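Local coordinates for myosin-I heavy chain (Dictyostelium discoideum, PDB 5EJR), which is an actin-based motor with ATPase activity, involved in the early steps of phagocytosis and adhesion, and is represented here by its C-terminal MyTH4-FERM tail region, at residues 471-476 with 487-492; 419-425 with 437-441; 112-116 with 151-155. All coordinates share one frame; numbering follows the deposited sequence. Where two conformers were deposited one is given.

Contact 1. Residues 471-476 with 487-492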
ATOM      1  N   ASP A 471      -5.462  -7.057  15.756  1.00 26.14           N
ATOM      2  CA  ASP A 471      -5.306  -7.391  14.329  1.00 27.31           C
ATOM      3  C   ASP A 471      -6.656  -7.620  13.598  1.00 30.75           C
ATOM      4  O   ASP A 471      -6.695  -7.517  12.382  1.00 30.80           O
ATOM      5  CB  ASP A 471      -4.335  -8.569  14.097  1.00 29.30           C
ATOM      6  CG  ASP A 471      -4.415  -9.732  15.082  1.00 46.28           C
ATOM      7  OD1 ASP A 471      -5.361  -9.757  15.913  1.00 44.72           O
ATOM      8  OD2 ASP A 471      -3.524 -10.609  15.029  1.00 54.33           O
ATOM      9  N   ASP A 472      -7.752  -7.845  14.328  1.00 28.52           N
ATOM     10  CA  ASP A 472      -9.059  -8.048  13.708  1.00 29.93           C
ATOM     11  C   ASP A 472     -10.203  -7.207  14.344  1.00 31.46           C
ATOM     12  O   ASP A 472     -11.383  -7.449  14.029  1.00 30.84           O
ATOM     13  CB  ASP A 472      -9.408  -9.560  13.680  1.00 34.08           C
ATOM     14  CG  ASP A 472      -9.596 -10.217  15.036  1.00 54.54           C
ATOM     15  OD1 ASP A 472      -9.372  -9.538  16.070  1.00 56.65           O
ATOM     16  OD2 ASP A 472      -9.963 -11.415  15.067  1.00 65.05           O
ATOM     17  N   THR A 473      -9.881  -6.237  15.238  1.00 23.70           N
ATOM     18  CA  THR A 473     -10.946  -5.415  15.832  1.00 22.43           C
ATOM     19  C   THR A 473     -10.579  -3.959  16.028  1.00 25.55           C
ATOM     20  O   THR A 473      -9.408  -3.614  16.166  1.00 24.01           O
ATOM     21  CB  THR A 473     -11.461  -5.949  17.198  1.00 32.99           C
ATOM     22  OG1 THR A 473     -10.433  -5.801  18.177  1.00 40.54           O
ATOM     23  CG2 THR A 473     -11.991  -7.392  17.160  1.00 25.65           C
ATOM     24  N   PHE A 474     -11.614  -3.117  16.107  1.00 22.28           N
ATOM     25  CA  PHE A 474     -11.543  -1.716  16.493  1.00 21.27           C
ATOM     26  C   PHE A 474     -12.451  -1.594  17.721  1.00 25.64           C
ATOM     27  O   PHE A 474     -13.557  -2.126  17.729  1.00 22.98           O
ATOM     28  CB  PHE A 474     -11.934  -0.773  15.336  1.00 20.60           C
ATOM     29  CG  PHE A 474     -12.202   0.670  15.691  1.00 21.57           C
ATOM     30  CD1 PHE A 474     -11.285   1.409  16.425  1.00 24.37           C
ATOM     31  CD2 PHE A 474     -13.360   1.303  15.260  1.00 21.66           C
ATOM     32  CE1 PHE A 474     -11.528   2.750  16.737  1.00 24.66           C
ATOM     33  CE2 PHE A 474     -13.602   2.639  15.576  1.00 23.70           C
ATOM     34  CZ  PHE A 474     -12.679   3.359  16.293  1.00 21.72           C
ATOM     35  N   CYS A 475     -11.963  -0.930  18.773  0.50 20.52           N
ATOM     36  CA  CYS A 475     -12.688  -0.780  20.032  0.50 19.65           C
ATOM     37  C   CYS A 475     -12.747   0.679  20.496  0.50 25.76           C
ATOM     38  O   CYS A 475     -11.719   1.348  20.489  0.50 25.72           O
ATOM     39  CB  CYS A 475     -12.059  -1.676  21.099  0.50 19.55           C
ATOM     40  SG  CYS A 475     -12.813  -1.515  22.733  0.50 23.44           S
ATOM     41  N   ILE A 476     -13.935   1.156  20.930  1.00 25.30           N
ATOM     42  CA  ILE A 476     -14.145   2.522  21.465  1.00 26.07           C
ATOM     43  C   ILE A 476     -14.583   2.421  22.935  1.00 32.16           C
ATOM     44  O   ILE A 476     -15.488   1.662  23.242  1.00 30.82           O
ATOM     45  CB  ILE A 476     -15.088   3.460  20.619  1.00 27.13           C
ATOM     46  CG1 ILE A 476     -16.511   2.903  20.467  1.00 25.63           C
ATOM     47  CG2 ILE A 476     -14.477   3.780  19.235  1.00 27.69           C
ATOM     48  CD1 ILE A 476     -17.551   3.954  19.926  1.00 32.15           C
ATOM     49  N   GLN A 487     -17.239  -0.770  23.167  1.00 30.14           N
ATOM     50  CA  GLN A 487     -17.914  -1.119  21.906  1.00 29.63           C
ATOM     51  C   GLN A 487     -16.869  -1.588  20.920  1.00 32.58           C
ATOM     52  O   GLN A 487     -15.945  -0.834  20.610  1.00 30.94           O
ATOM     53  CB  GLN A 487     -18.717   0.065  21.313  1.00 30.36           C
ATOM     54  CG  GLN A 487     -19.782   0.650  22.244  1.00 39.12           C
ATOM     55  CD  GLN A 487     -21.035  -0.183  22.319  1.00 55.86           C
ATOM     56  OE1 GLN A 487     -21.234  -1.167  21.572  1.00 49.06           O
ATOM     57  NE2 GLN A 487     -21.923   0.220  23.209  1.00 47.30           N
ATOM     58  N   THR A 488     -17.045  -2.807  20.400  1.00 29.94           N
ATOM     59  CA  THR A 488     -16.091  -3.487  19.526  1.00 29.50           C
ATOM     60  C   THR A 488     -16.664  -3.806  18.140  1.00 33.08           C
ATOM     61  O   THR A 488     -17.814  -4.226  18.029  1.00 33.13           O
ATOM     62  CB  THR A 488     -15.578  -4.741  20.266  1.00 33.23           C
ATOM     63  OG1 THR A 488     -15.025  -4.314  21.511  1.00 37.20           O
ATOM     64  CG2 THR A 488     -14.528  -5.518  19.486  1.00 30.56           C
ATOM     65  N   PHE A 489     -15.830  -3.643  17.094  1.00 28.33           N
ATOM     66  CA  PHE A 489     -16.225  -3.874  15.701  1.00 28.36           C
ATOM     67  C   PHE A 489     -15.179  -4.717  15.002  1.00 29.32           C
ATOM     68  O   PHE A 489     -13.981  -4.460  15.142  1.00 27.57           O
ATOM     69  CB  PHE A 489     -16.406  -2.531  14.966  1.00 29.68           C
ATOM     70  CG  PHE A 489     -17.010  -1.417  15.791  1.00 32.05           C
ATOM     71  CD1 PHE A 489     -18.386  -1.258  15.872  1.00 37.00           C
ATOM     72  CD2 PHE A 489     -16.200  -0.528  16.491  1.00 34.97           C
ATOM     73  CE1 PHE A 489     -18.941  -0.214  16.626  1.00 38.64           C
ATOM     74  CE2 PHE A 489     -16.755   0.507  17.252  1.00 38.07           C
ATOM     75  CZ  PHE A 489     -18.119   0.666  17.301  1.00 37.28           C
ATOM     76  N   THR A 490     -15.621  -5.730  14.262  1.00 23.94           N
ATOM     77  CA  THR A 490     -14.718  -6.650  13.565  1.00 24.13           C
ATOM     78  C   THR A 490     -14.291  -6.054  12.259  1.00 28.09           C
ATOM     79  O   THR A 490     -15.136  -5.759  11.414  1.00 28.76           O
ATOM     80  CB  THR A 490     -15.358  -8.057  13.466  1.00 33.06           C
ATOM     81  OG1 THR A 490     -15.590  -8.536  14.795  1.00 38.47           O
ATOM     82  CG2 THR A 490     -14.516  -9.051  12.668  1.00 28.84           C
ATOM     83  N   THR A 491     -12.959  -5.873  12.099  1.00 23.96           N
ATOM     84  CA  THR A 491     -12.305  -5.265  10.938  1.00 23.47           C
ATOM     85  C   THR A 491     -10.800  -5.427  11.053  1.00 28.32           C
ATOM     86  O   THR A 491     -10.253  -5.255  12.151  1.00 28.25           O
ATOM     87  CB  THR A 491     -12.644  -3.731  10.820  1.00 29.73           C
ATOM     88  OG1 THR A 491     -11.751  -3.118   9.894  1.00 23.94           O
ATOM     89  CG2 THR A 491     -12.552  -2.966  12.152  1.00 29.92           C
ATOM     90  N   ASP A 492     -10.117  -5.622   9.910  1.00 23.81           N
ATOM     91  CA  ASP A 492      -8.652  -5.699   9.898  1.00 23.69           C
ATOM     92  C   ASP A 492      -8.027  -4.348   9.514  1.00 23.50           C
ATOM     93  O   ASP A 492      -6.815  -4.271   9.318  1.00 23.67           O
ATOM     94  CB  ASP A 492      -8.182  -6.786   8.910  1.00 26.72           C
ATOM     95  CG  ASP A 492      -8.574  -6.537   7.452  1.00 42.74           C
ATOM     96  OD1 ASP A 492      -9.418  -5.638   7.201  1.00 42.97           O
ATOM     97  OD2 ASP A 492      -8.047  -7.251   6.565  1.00 51.72           O
TER
HETATM   98  O   HOH W   1      -4.845  -6.844  10.522  1.00 45.72           O

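Contact 2. Residues 419-425 with 437-441. With EDO (1,2-ethanediol), chain H; EDO (1,2-ethanediol), chain F.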
ATOM      1  N   LEU A 419     -24.484  10.445   5.205  1.00 24.32           N
ATOM      2  CA  LEU A 419     -23.174   9.866   4.919  1.00 24.79           C
ATOM      3  C   LEU A 419     -22.195  10.917   4.347  1.00 24.24           C
ATOM      4  O   LEU A 419     -21.023  10.596   4.160  1.00 22.34           O
ATOM      5  CB  LEU A 419     -23.306   8.693   3.932  1.00 26.22           C
ATOM      6  CG  LEU A 419     -23.970   7.389   4.430  1.00 34.11           C
ATOM      7  CD1 LEU A 419     -24.125   6.422   3.296  1.00 35.61           C
ATOM      8  CD2 LEU A 419     -23.166   6.724   5.542  1.00 37.07           C
ATOM      9  N   PHE A 420     -22.668  12.149   4.046  1.00 18.71           N
ATOM     10  CA  PHE A 420     -21.788  13.170   3.488  1.00 17.23           C
ATOM     11  C   PHE A 420     -20.670  13.498   4.490  1.00 19.06           C
ATOM     12  O   PHE A 420     -20.948  13.760   5.654  1.00 15.65           O
ATOM     13  CB  PHE A 420     -22.573  14.450   3.118  1.00 17.97           C
ATOM     14  CG  PHE A 420     -21.672  15.510   2.519  1.00 18.19           C
ATOM     15  CD1 PHE A 420     -21.356  15.490   1.169  1.00 20.56           C
ATOM     16  CD2 PHE A 420     -21.058  16.460   3.330  1.00 19.13           C
ATOM     17  CE1 PHE A 420     -20.475  16.432   0.629  1.00 22.15           C
ATOM     18  CE2 PHE A 420     -20.147  17.374   2.807  1.00 21.04           C
ATOM     19  CZ  PHE A 420     -19.863  17.363   1.454  1.00 19.62           C
ATOM     20  N   GLY A 421     -19.425  13.489   4.030  1.00 19.96           N
ATOM     21  CA  GLY A 421     -18.287  13.832   4.888  1.00 20.41           C
ATOM     22  C   GLY A 421     -17.789  12.700   5.766  1.00 22.46           C
ATOM     23  O   GLY A 421     -16.862  12.903   6.543  1.00 21.74           O
ATOM     24  N   CYS A 422     -18.366  11.482   5.619  1.00 18.86           N
ATOM     25  CA  CYS A 422     -17.993  10.286   6.399  1.00 18.67           C
ATOM     26  C   CYS A 422     -16.958   9.470   5.677  1.00 20.35           C
ATOM     27  O   CYS A 422     -17.100   9.275   4.463  1.00 20.12           O
ATOM     28  CB  CYS A 422     -19.228   9.415   6.647  1.00 19.43           C
ATOM     29  SG  CYS A 422     -20.402  10.087   7.829  1.00 23.85           S
ATOM     30  N   THR A 423     -15.986   8.893   6.419  1.00 14.82           N
ATOM     31  CA  THR A 423     -15.080   7.878   5.872  1.00 15.20           C
ATOM     32  C   THR A 423     -15.719   6.532   6.296  1.00 21.44           C
ATOM     33  O   THR A 423     -16.007   6.325   7.482  1.00 19.42           O
ATOM     34  CB  THR A 423     -13.610   8.061   6.299  1.00 19.96           C
ATOM     35  OG1 THR A 423     -13.127   9.297   5.789  1.00 19.84           O
ATOM     36  CG2 THR A 423     -12.693   6.950   5.761  1.00 21.03           C
ATOM     37  N   LEU A 424     -15.968   5.640   5.326  1.00 20.96           N
ATOM     38  CA  LEU A 424     -16.644   4.356   5.584  1.00 21.70           C
ATOM     39  C   LEU A 424     -15.722   3.156   5.582  1.00 22.85           C
ATOM     40  O   LEU A 424     -14.815   3.072   4.770  1.00 22.08           O
ATOM     41  CB  LEU A 424     -17.816   4.124   4.594  1.00 22.94           C
ATOM     42  CG  LEU A 424     -18.816   5.267   4.397  1.00 27.30           C
ATOM     43  CD1 LEU A 424     -19.740   4.985   3.207  1.00 28.40           C
ATOM     44  CD2 LEU A 424     -19.632   5.496   5.614  1.00 29.01           C
ATOM     45  N   PHE A 425     -15.931   2.244   6.528  1.00 18.09           N
ATOM     46  CA  PHE A 425     -15.138   1.017   6.621  1.00 18.34           C
ATOM     47  C   PHE A 425     -16.111  -0.156   6.732  1.00 24.42           C
ATOM     48  O   PHE A 425     -17.048  -0.087   7.520  1.00 24.65           O
ATOM     49  CB  PHE A 425     -14.236   1.041   7.890  1.00 19.55           C
ATOM     50  CG  PHE A 425     -13.193   2.135   7.915  1.00 17.93           C
ATOM     51  CD1 PHE A 425     -11.970   1.968   7.274  1.00 19.14           C
ATOM     52  CD2 PHE A 425     -13.453   3.350   8.542  1.00 16.91           C
ATOM     53  CE1 PHE A 425     -11.018   2.990   7.273  1.00 19.13           C
ATOM     54  CE2 PHE A 425     -12.495   4.364   8.557  1.00 18.24           C
ATOM     55  CZ  PHE A 425     -11.289   4.186   7.911  1.00 16.08           C
ATOM     56  N   TRP A 437     -21.493  -0.722   8.038  1.00 34.11           N
ATOM     57  CA  TRP A 437     -20.509   0.317   7.729  1.00 33.85           C
ATOM     58  C   TRP A 437     -20.147   1.093   8.968  1.00 32.47           C
ATOM     59  O   TRP A 437     -21.029   1.666   9.613  1.00 29.74           O
ATOM     60  CB  TRP A 437     -21.051   1.327   6.704  1.00 34.08           C
ATOM     61  CG  TRP A 437     -21.156   0.846   5.292  1.00 36.98           C
ATOM     62  CD1 TRP A 437     -20.487  -0.197   4.723  1.00 40.68           C
ATOM     63  CD2 TRP A 437     -21.937   1.441   4.248  1.00 37.43           C
ATOM     64  NE1 TRP A 437     -20.812  -0.298   3.392  1.00 40.92           N
ATOM     65  CE2 TRP A 437     -21.699   0.698   3.072  1.00 42.36           C
ATOM     66  CE3 TRP A 437     -22.838   2.522   4.200  1.00 39.04           C
ATOM     67  CZ2 TRP A 437     -22.333   0.997   1.854  1.00 42.26           C
ATOM     68  CZ3 TRP A 437     -23.445   2.834   2.989  1.00 41.18           C
ATOM     69  CH2 TRP A 437     -23.201   2.072   1.837  1.00 42.18           C
ATOM     70  N   LEU A 438     -18.842   1.146   9.287  1.00 26.57           N
ATOM     71  CA  LEU A 438     -18.355   1.980  10.380  1.00 25.04           C
ATOM     72  C   LEU A 438     -18.151   3.331   9.711  1.00 24.88           C
ATOM     73  O   LEU A 438     -17.434   3.399   8.714  1.00 23.23           O
ATOM     74  CB  LEU A 438     -17.013   1.452  10.933  1.00 25.14           C
ATOM     75  CG  LEU A 438     -16.297   2.341  11.936  1.00 29.42           C
ATOM     76  CD1 LEU A 438     -16.955   2.256  13.292  1.00 30.84           C
ATOM     77  CD2 LEU A 438     -14.823   1.960  12.039  1.00 27.75           C
ATOM     78  N   ALA A 439     -18.832   4.372  10.190  1.00 21.45           N
ATOM     79  CA  ALA A 439     -18.696   5.704   9.606  1.00 21.07           C
ATOM     80  C   ALA A 439     -17.993   6.631  10.592  1.00 22.96           C
ATOM     81  O   ALA A 439     -18.402   6.710  11.752  1.00 23.28           O
ATOM     82  CB  ALA A 439     -20.071   6.262   9.254  1.00 21.57           C
ATOM     83  N   ILE A 440     -16.928   7.316  10.147  1.00 16.86           N
ATOM     84  CA  ILE A 440     -16.215   8.273  11.012  1.00 16.12           C
ATOM     85  C   ILE A 440     -16.241   9.598  10.311  1.00 19.90           C
ATOM     86  O   ILE A 440     -15.882   9.670   9.132  1.00 17.67           O
ATOM     87  CB  ILE A 440     -14.771   7.817  11.376  1.00 19.00           C
ATOM     88  CG1 ILE A 440     -14.795   6.382  12.020  1.00 20.43           C
ATOM     89  CG2 ILE A 440     -14.087   8.833  12.318  1.00 20.02           C
ATOM     90  CD1 ILE A 440     -13.389   5.698  12.187  1.00 23.36           C
ATOM     91  N   ASN A 441     -16.687  10.653  11.026  1.00 17.26           N
ATOM     92  CA  ASN A 441     -16.753  11.994  10.468  1.00 16.29           C
ATOM     93  C   ASN A 441     -16.344  13.012  11.515  1.00 20.47           C
ATOM     94  O   ASN A 441     -15.773  12.614  12.540  1.00 19.89           O
ATOM     95  CB  ASN A 441     -18.130  12.281   9.856  1.00 16.83           C
ATOM     96  CG  ASN A 441     -19.237  12.408  10.879  1.00 29.75           C
ATOM     97  OD1 ASN A 441     -19.105  12.035  12.042  1.00 23.76           O
ATOM     98  ND2 ASN A 441     -20.307  13.051  10.491  1.00 20.30           N
TER
HETATM   99  C1  EDO H2407     -18.598  13.403   0.754  1.00 29.55           C
HETATM  100  O1  EDO H2407     -18.572  12.177   1.453  1.00 29.58           O
HETATM  101  C2  EDO H2407     -17.380  13.700  -0.175  1.00 28.11           C
HETATM  102  O2  EDO H2407     -16.758  12.572  -0.764  1.00 26.62           O
HETATM  103  C1  EDO F2405     -23.390  10.976  10.679  1.00 44.87           C
HETATM  104  O1  EDO F2405     -24.484  10.909   9.776  1.00 46.47           O
HETATM  105  C2  EDO F2405     -23.468  12.367  11.319  1.00 46.74           C
HETATM  106  O2  EDO F2405     -22.419  12.544  12.225  1.00 47.14           O
HETATM  107  O   HOH W   2     -19.826  14.658   8.129  1.00 30.56           O

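Contact 3. Residues 112-116 with 151-155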
ATOM      1  N   TYR A 112      24.503 -15.474  -0.566  1.00 34.55           N
ATOM      2  CA  TYR A 112      25.906 -15.192  -0.837  1.00 35.25           C
ATOM      3  C   TYR A 112      26.641 -16.382  -1.476  1.00 39.50           C
ATOM      4  O   TYR A 112      27.294 -16.210  -2.509  1.00 38.35           O
ATOM      5  CB  TYR A 112      26.658 -14.681   0.407  1.00 37.07           C
ATOM      6  CG  TYR A 112      28.105 -14.399   0.069  1.00 41.03           C
ATOM      7  CD1 TYR A 112      28.464 -13.249  -0.633  1.00 43.07           C
ATOM      8  CD2 TYR A 112      29.095 -15.353   0.305  1.00 42.58           C
ATOM      9  CE1 TYR A 112      29.781 -13.028  -1.036  1.00 45.23           C
ATOM     10  CE2 TYR A 112      30.416 -15.141  -0.091  1.00 43.90           C
ATOM     11  CZ  TYR A 112      30.751 -13.981  -0.764  1.00 53.01           C
ATOM     12  OH  TYR A 112      32.048 -13.775  -1.151  1.00 57.25           O
ATOM     13  N   ARG A 113      26.532 -17.577  -0.868  1.00 37.13           N
ATOM     14  CA  ARG A 113      27.140 -18.819  -1.378  1.00 37.26           C
ATOM     15  C   ARG A 113      26.797 -18.994  -2.862  1.00 42.86           C
ATOM     16  O   ARG A 113      27.666 -19.331  -3.663  1.00 42.97           O
ATOM     17  CB  ARG A 113      26.639 -20.029  -0.564  1.00 35.75           C
ATOM     18  CG  ARG A 113      26.739 -21.379  -1.274  1.00 44.21           C
ATOM     19  CD  ARG A 113      25.670 -22.329  -0.794  1.00 41.87           C
ATOM     20  NE  ARG A 113      25.523 -23.494  -1.656  1.00 43.42           N
ATOM     21  CZ  ARG A 113      26.082 -24.675  -1.417  1.00 61.82           C
ATOM     22  NH1 ARG A 113      26.872 -24.842  -0.364  1.00 57.86           N
ATOM     23  NH2 ARG A 113      25.863 -25.697  -2.231  1.00 42.43           N
ATOM     24  N   GLN A 114      25.542 -18.721  -3.235  1.00 39.33           N
ATOM     25  CA  GLN A 114      25.125 -18.917  -4.614  1.00 38.55           C
ATOM     26  C   GLN A 114      25.680 -17.851  -5.592  1.00 41.37           C
ATOM     27  O   GLN A 114      25.632 -18.066  -6.801  1.00 40.39           O
ATOM     28  CB  GLN A 114      23.613 -19.072  -4.687  1.00 38.61           C
ATOM     29  CG  GLN A 114      23.120 -20.410  -4.104  1.00 37.28           C
ATOM     30  CD  GLN A 114      23.542 -21.616  -4.922  1.00 46.93           C
ATOM     31  OE1 GLN A 114      24.588 -22.235  -4.691  1.00 40.36           O
ATOM     32  NE2 GLN A 114      22.747 -21.961  -5.911  1.00 43.44           N
ATOM     33  N   THR A 115      26.291 -16.773  -5.075  1.00 38.46           N
ATOM     34  CA  THR A 115      26.925 -15.729  -5.907  1.00 39.07           C
ATOM     35  C   THR A 115      28.428 -16.017  -6.111  1.00 45.69           C
ATOM     36  O   THR A 115      29.037 -15.460  -7.020  1.00 45.71           O
ATOM     37  CB  THR A 115      26.780 -14.322  -5.283  1.00 45.23           C
ATOM     38  OG1 THR A 115      27.679 -14.176  -4.187  1.00 46.23           O
ATOM     39  CG2 THR A 115      25.360 -13.986  -4.868  1.00 39.78           C
ATOM     40  N   ASN A 116      29.022 -16.833  -5.227  1.00 44.78           N
ATOM     41  CA  ASN A 116      30.443 -17.188  -5.230  1.00 46.49           C
ATOM     42  C   ASN A 116      30.710 -18.393  -6.142  1.00 52.85           C
ATOM     43  O   ASN A 116      30.208 -19.483  -5.876  1.00 53.35           O
ATOM     44  CB  ASN A 116      30.894 -17.478  -3.791  1.00 47.66           C
ATOM     45  CG  ASN A 116      32.332 -17.170  -3.470  1.00 70.15           C
ATOM     46  OD1 ASN A 116      32.957 -16.260  -4.028  1.00 64.68           O
ATOM     47  ND2 ASN A 116      32.857 -17.858  -2.472  1.00 63.59           N
ATOM     48  N   GLN A 151      33.342  -9.253   3.682  1.00 40.63           N
ATOM     49  CA  GLN A 151      33.322 -10.190   2.567  1.00 40.05           C
ATOM     50  C   GLN A 151      32.789  -9.494   1.313  1.00 43.82           C
ATOM     51  O   GLN A 151      33.406  -9.617   0.261  1.00 43.80           O
ATOM     52  CB  GLN A 151      32.485 -11.431   2.912  1.00 41.41           C
ATOM     53  CG  GLN A 151      32.548 -12.542   1.853  1.00 54.46           C
ATOM     54  CD  GLN A 151      33.818 -13.379   1.837  1.00 74.56           C
ATOM     55  OE1 GLN A 151      34.741 -13.209   2.648  1.00 71.71           O
ATOM     56  NE2 GLN A 151      33.878 -14.332   0.914  1.00 67.41           N
ATOM     57  N   LEU A 152      31.651  -8.759   1.420  1.00 39.76           N
ATOM     58  CA  LEU A 152      31.071  -8.013   0.294  1.00 38.85           C
ATOM     59  C   LEU A 152      32.083  -6.989  -0.216  1.00 42.96           C
ATOM     60  O   LEU A 152      32.290  -6.902  -1.425  1.00 41.09           O
ATOM     61  CB  LEU A 152      29.760  -7.304   0.699  1.00 37.87           C
ATOM     62  CG  LEU A 152      28.542  -8.160   1.049  1.00 42.18           C
ATOM     63  CD1 LEU A 152      27.345  -7.274   1.333  1.00 41.05           C
ATOM     64  CD2 LEU A 152      28.189  -9.149  -0.063  1.00 45.22           C
ATOM     65  N   MET A 153      32.760  -6.269   0.728  1.00 42.03           N
ATOM     66  CA  MET A 153      33.814  -5.288   0.473  1.00 43.85           C
ATOM     67  C   MET A 153      34.960  -5.946  -0.320  1.00 45.67           C
ATOM     68  O   MET A 153      35.465  -5.339  -1.267  1.00 43.68           O
ATOM     69  CB  MET A 153      34.348  -4.722   1.797  1.00 48.08           C
ATOM     70  CG  MET A 153      33.458  -3.660   2.441  1.00 53.66           C
ATOM     71  SD  MET A 153      34.180  -3.061   4.009  1.00 60.99           S
ATOM     72  CE  MET A 153      32.853  -2.020   4.606  1.00 56.70           C
ATOM     73  N   SER A 154      35.334  -7.212   0.036  1.00 42.91           N
ATOM     74  CA  SER A 154      36.384  -7.988  -0.658  1.00 43.63           C
ATOM     75  C   SER A 154      35.948  -8.396  -2.066  1.00 45.93           C
ATOM     76  O   SER A 154      36.744  -8.358  -3.006  1.00 44.75           O
ATOM     77  CB  SER A 154      36.770  -9.227   0.141  1.00 48.68           C
ATOM     78  OG  SER A 154      37.552  -8.871   1.269  1.00 62.33           O
ATOM     79  N   ARG A 155      34.682  -8.790  -2.216  1.00 41.14           N
ATOM     80  CA  ARG A 155      34.151  -9.153  -3.526  1.00 40.36           C
ATOM     81  C   ARG A 155      34.052  -7.914  -4.410  1.00 42.70           C
ATOM     82  O   ARG A 155      34.140  -8.038  -5.628  1.00 44.06           O
ATOM     83  CB  ARG A 155      32.766  -9.793  -3.396  1.00 38.54           C
ATOM     84  CG  ARG A 155      32.800 -11.221  -2.881  1.00 50.46           C
ATOM     85  CD  ARG A 155      33.332 -12.224  -3.902  1.00 57.02           C
ATOM     86  NE  ARG A 155      32.534 -12.312  -5.132  1.00 54.62           N
ATOM     87  CZ  ARG A 155      31.433 -13.045  -5.266  1.00 57.54           C
ATOM     88  NH1 ARG A 155      30.935 -13.709  -4.228  1.00 35.36           N
ATOM     89  NH2 ARG A 155      30.804 -13.100  -6.431  1.00 38.33           N
TER

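Contact 1. Residues 471-476 with 487-492
F489 and F474 run out next to each other in the same direction on the buried face of an antiparallel strand pair, 473-476 with 487-490. Followed outward, F489 keeps CB and CG about 4.0 Å from F474 O. Its CD2 comes to 3.3 Å from that oxygen before it meets F474 CD2 at 3.6 Å. CE2 reaches I476 CG1 at 4.0 Å, a contact at the ring edge, and CZ lies slightly farther from the same I476 carbon. The two ring planes are inclined at 31°. F474 owes its place to a chi1 of 167°, which sets CG opposite the backbone N.

The main chains fix this register: F474 N donates to F489 O at 2.9 Å, and F489 N returns a bond to F474 O. I476 and Q487 repeat the reciprocal pairing, whereas T491 N approaches D472 O from 54° above the carbonyl plane, beyond the regular pairing. On the other face, T488 CG2 packs 3.9 Å from T473 CB, while T473 OG1 is hydrogen-bonded to T470 OG1. F489 also touches I427, and F474 touches V467 and, from helix 494-505, I497. This is a beta hairpin of the PTB/PH-like lobe of a FERM domain.

Contact 2. Residues 419-425 with 437-441
L424 and W437 both turn CG away from their own carbonyl carbons, with chi1 of -49° and -73°, and this brings leucine methyl and indole together diagonally across the strands. L424 CD1 lies over one face of the six-membered ring, 4.3 Å from its centroid and 19° off the normal, the geometry of a CH-pi contact. The other methyl, L424 CD2, rests on A439 CB at 3.7 Å. L419, from the turn preceding the strand, crosses the indole at about a right angle, its CD1 3.7 Å from W437 CZ3.

The opposite face carries F425, whose CD2 meets L438 CD2 at 4.0 Å and whose CE2 meets I440 CD1; S496, I497 and V500 of helix 494-505 pack against this side. Reciprocal backbone bonds join T423 with I440 and F425 with L438, the straightest being T423 N to I440 O (2.8 Å).

Beyond the paired residues, the type II turn 419-422 has G421 at positive phi, and G421 N donates to an ethanediol at 3.0 Å. A water links F420 O to N441 ND2, which also donates to a second ethanediol; N441 OD1 accepts a hydrogen bond from G444 N. The whole is the antiparallel hairpin 423-428/435-440 of the PTB/PH-like FERM lobe.

Contact 3. Residues 112-116 with 151-155
Y112 OH meets Q151 and R155 where helix 104-113 and the turn after it lie beside helix 142-159 in the MyTH4 helical domain. The close part of the contact is around this hydroxyl. Q151 NE2 donates to Y112 OH at 2.8 Å, the amide and ring planes standing 80° apart. R155 CG also comes in at the ring edge, in its plane, 3.2 Å from Y112 OH. R155 NH1 adds a weak bond to the same oxygen. Along the ring at CD1, packing is more relaxed: Y112 CD1 is 4.1 Å from L152 CD2, and L152 turns on toward I170, I174 and L177 of helix 164-178.

R155 is bent at chi2 and chi3 (-72° and -61°), which brings its guanidinium alongside T115 and N116. There both terminal nitrogens reach T115: NH2 donates to T115 O at 3.0 Å, and NH1 to T115 OG1 at 3.3 Å. A leucine in its place would probably leave T115 O without this donor and the turn less firmly tied to helix 142-159. The outer side, at the partly exposed N116, is looser. N116 OD1 lies over a guanidinium face, but its angle to NH1 is too poor for a hydrogen bond, and N116 ND2 makes a weak hydrogen bond to F42 O. T115 OG1 takes part in both directions, accepting from R155 NH1 while giving its own proton to Y112 O, 2.7 Å away and on a lone pair of that carbonyl.

Contacts 1 and 2 belong to one structural unit. Their centres are 15 Å apart, and they meet directly where F474 CD2 packs 3.6 Å from L438 CD2. A backbone hydrogen bond between T490 and Q428 ties the two hairpins together as well, and I497 of helix 494-505 is touched by both, by F474 and T491 of contact 1 and by F425 of contact 2. Contact 3 stands apart in the MyTH4 domain: its centre is about 47 Å from that of contact 1 and about 53 Å from that of contact 2, with nearest atoms about 32 and 40 Å away. The ethanediols, probably from the crystallisation liquor, adjoin contact 2.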